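PDB 1O70: fasciclin I from Drosophila melanogaster, which serves as a neural cell adhesion molecule, represented here by its third and fourth FAS1 domains. Local coordinates for residues Y175-F180 and K217-D222. Numbering follows the deposited sequence.
Sequences YKMGKF and KLFMAD. With SO4 (sulfate ion), chain E.
Met177 and Phe219 form a Met-aromatic contact where helices 172-177 and 212-218 come together in the fourth FAS1 domain. SD of Met177 lies 4.7 Å from the centroid of the Phe219 ring, above one face and 25° off the normal. On the opposite face sits a sulfate, probably from the crystallisation liquor; its O1 accepts a hydrogen bond from NZ of Lys176 (3.1 Å). Met177 swings its CG away from the backbone N (chi1 -167°), which also brings SD to 3.9 Å from CB of Leu218.

Phe180 closes the other end of the contact, its ring against the backbone of 219-221: CZ lies 3.4 Å from Phe219 O and CD2 3.5 Å from Ala221 N. Met220 N lies over one face, offset toward the rim, while Met177 CA is in plane at the ring's edge. Replacing Phe180 by an alanine is likely to open a gap here, removing the ring carbons that pack against CB of Phe219 and of Ala221.

Farther out, Trp204 and Ile230 pack on both Met177 and Leu218, and His215 meets the Phe219 ring. The turn carrying Phe219 is itself fixed by a backbone hydrogen bond, Met220 N to Lys217 O, at 3.0 Å.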
loop_
_atom_site.group_PDB
_atom_site.type_symbol
_atom_site.label_atom_id
_atom_site.label_comp_id
_atom_site.label_asym_id
_atom_site.label_seq_id
_atom_site.Cartn_x
_atom_site.Cartn_y
_atom_site.Cartn_z
ATOM N N TYR A 175 -3.932 -13.392 -3.643
ATOM C CA TYR A 175 -2.822 -14.198 -3.144
ATOM C C TYR A 175 -3.161 -15.679 -3.226
ATOM O O TYR A 175 -2.319 -16.506 -3.579
ATOM C CB TYR A 175 -2.484 -13.821 -1.699
ATOM C CG TYR A 175 -1.597 -14.824 -0.992
ATOM C CD1 TYR A 175 -0.303 -15.095 -1.442
ATOM C CD2 TYR A 175 -2.063 -15.512 0.129
ATOM C CE1 TYR A 175 0.504 -16.029 -0.788
ATOM C CE2 TYR A 175 -1.274 -16.445 0.790
ATOM C CZ TYR A 175 0.004 -16.701 0.331
ATOM O OH TYR A 175 0.771 -17.625 0.999
ATOM N N LYS A 176 -4.401 -16.012 -2.903
ATOM C CA LYS A 176 -4.830 -17.399 -2.954
ATOM C C LYS A 176 -4.886 -17.927 -4.391
ATOM O O LYS A 176 -4.466 -19.053 -4.663
ATOM C CB LYS A 176 -6.196 -17.550 -2.293
ATOM C CG LYS A 176 -6.750 -18.946 -2.414
ATOM C CD LYS A 176 -7.675 -19.262 -1.261
ATOM C CE LYS A 176 -8.943 -18.438 -1.307
ATOM N NZ LYS A 176 -9.859 -18.864 -0.208
ATOM N N MET A 177 -5.387 -17.106 -5.305
ATOM C CA MET A 177 -5.496 -17.497 -6.701
ATOM C C MET A 177 -4.132 -17.786 -7.323
ATOM O O MET A 177 -4.015 -18.636 -8.204
ATOM C CB MET A 177 -6.199 -16.396 -7.495
ATOM C CG MET A 177 -6.652 -16.810 -8.871
ATOM S SD MET A 177 -7.650 -15.491 -9.615
ATOM C CE MET A 177 -6.905 -15.327 -11.164
ATOM N N GLY A 178 -3.107 -17.076 -6.860
ATOM C CA GLY A 178 -1.764 -17.260 -7.383
ATOM C C GLY A 178 -1.082 -18.508 -6.864
ATOM O O GLY A 178 0.061 -18.798 -7.212
ATOM N N LYS A 179 -1.774 -19.259 -6.023
ATOM C CA LYS A 179 -1.186 -20.472 -5.485
ATOM C C LYS A 179 -1.433 -21.699 -6.350
ATOM O O LYS A 179 -0.546 -22.531 -6.512
ATOM C CB LYS A 179 -1.723 -20.744 -4.089
ATOM C CG LYS A 179 -1.106 -19.915 -3.000
ATOM C CD LYS A 179 -1.718 -20.353 -1.693
ATOM C CE LYS A 179 -1.005 -19.780 -0.500
ATOM N NZ LYS A 179 -1.622 -20.332 0.736
ATOM N N PHE A 180 -2.632 -21.808 -6.912
ATOM C CA PHE A 180 -2.973 -22.963 -7.723
ATOM C C PHE A 180 -1.961 -23.296 -8.812
ATOM O O PHE A 180 -1.762 -24.459 -9.121
ATOM C CB PHE A 180 -4.352 -22.785 -8.370
ATOM C CG PHE A 180 -5.460 -22.558 -7.391
ATOM C CD1 PHE A 180 -5.783 -21.271 -6.978
ATOM C CD2 PHE A 180 -6.178 -23.634 -6.872
ATOM C CE1 PHE A 180 -6.804 -21.058 -6.061
ATOM C CE2 PHE A 180 -7.204 -23.429 -5.952
ATOM C CZ PHE A 180 -7.520 -22.139 -5.544
ATOM N N LYS A 217 -14.106 -21.098 -11.238
ATOM C CA LYS A 217 -13.010 -21.742 -11.959
ATOM C C LYS A 217 -11.642 -21.152 -11.618
ATOM O O LYS A 217 -10.659 -21.887 -11.493
ATOM C CB LYS A 217 -13.214 -21.643 -13.480
ATOM C CG LYS A 217 -14.258 -22.582 -14.100
ATOM C CD LYS A 217 -14.209 -22.459 -15.638
ATOM C CE LYS A 217 -15.186 -23.393 -16.355
ATOM N NZ LYS A 217 -16.609 -23.142 -15.976
ATOM N N LEU A 218 -11.574 -19.829 -11.483
ATOM C CA LEU A 218 -10.316 -19.161 -11.172
ATOM C C LEU A 218 -9.759 -19.654 -9.845
ATOM O O LEU A 218 -8.550 -19.611 -9.622
ATOM C CB LEU A 218 -10.513 -17.642 -11.130
ATOM C CG LEU A 218 -10.812 -16.987 -12.485
ATOM C CD1 LEU A 218 -11.101 -15.508 -12.287
ATOM C CD2 LEU A 218 -9.624 -17.181 -13.433
ATOM N N PHE A 219 -10.640 -20.123 -8.966
ATOM C CA PHE A 219 -10.198 -20.640 -7.682
ATOM C C PHE A 219 -10.292 -22.170 -7.632
ATOM O O PHE A 219 -10.693 -22.752 -6.622
ATOM C CB PHE A 219 -11.000 -20.015 -6.528
ATOM C CG PHE A 219 -10.744 -18.543 -6.336
ATOM C CD1 PHE A 219 -11.443 -17.601 -7.083
ATOM C CD2 PHE A 219 -9.763 -18.097 -5.447
ATOM C CE1 PHE A 219 -11.175 -16.245 -6.957
ATOM C CE2 PHE A 219 -9.490 -16.736 -5.317
ATOM C CZ PHE A 219 -10.196 -15.809 -6.077
ATOM N N MET A 220 -9.927 -22.815 -8.738
ATOM C CA MET A 220 -9.930 -24.280 -8.834
ATOM C C MET A 220 -8.639 -24.747 -9.480
ATOM O O MET A 220 -8.206 -24.196 -10.494
ATOM C CB MET A 220 -11.117 -24.777 -9.661
ATOM C CG MET A 220 -12.366 -25.033 -8.850
ATOM S SD MET A 220 -13.787 -25.306 -9.904
ATOM C CE MET A 220 -13.760 -27.095 -10.015
ATOM N N ALA A 221 -8.028 -25.767 -8.889
ATOM C CA ALA A 221 -6.775 -26.307 -9.407
ATOM C C ALA A 221 -6.926 -26.772 -10.848
ATOM O O ALA A 221 -5.996 -26.654 -11.640
ATOM C CB ALA A 221 -6.301 -27.459 -8.531
ATOM N N ASP A 222 -8.098 -27.294 -11.188
ATOM C CA ASP A 222 -8.334 -27.759 -12.544
ATOM C C ASP A 222 -8.013 -26.710 -13.597
ATOM O O ASP A 222 -7.625 -27.053 -14.714
ATOM C CB ASP A 222 -9.788 -28.193 -12.729
ATOM C CG ASP A 222 -9.955 -29.691 -12.683
ATOM O OD1 ASP A 222 -9.163 -30.401 -13.347
ATOM O OD2 ASP A 222 -10.893 -30.155 -11.995
HETATM S S SO4 E . -12.667 -16.900 -2.157
HETATM O O1 SO4 E . -12.660 -18.023 -1.192
HETATM O O2 SO4 E . -11.293 -16.663 -2.647
HETATM O O3 SO4 E . -13.549 -17.235 -3.297
HETATM O O4 SO4 E . -13.165 -15.679 -1.487
#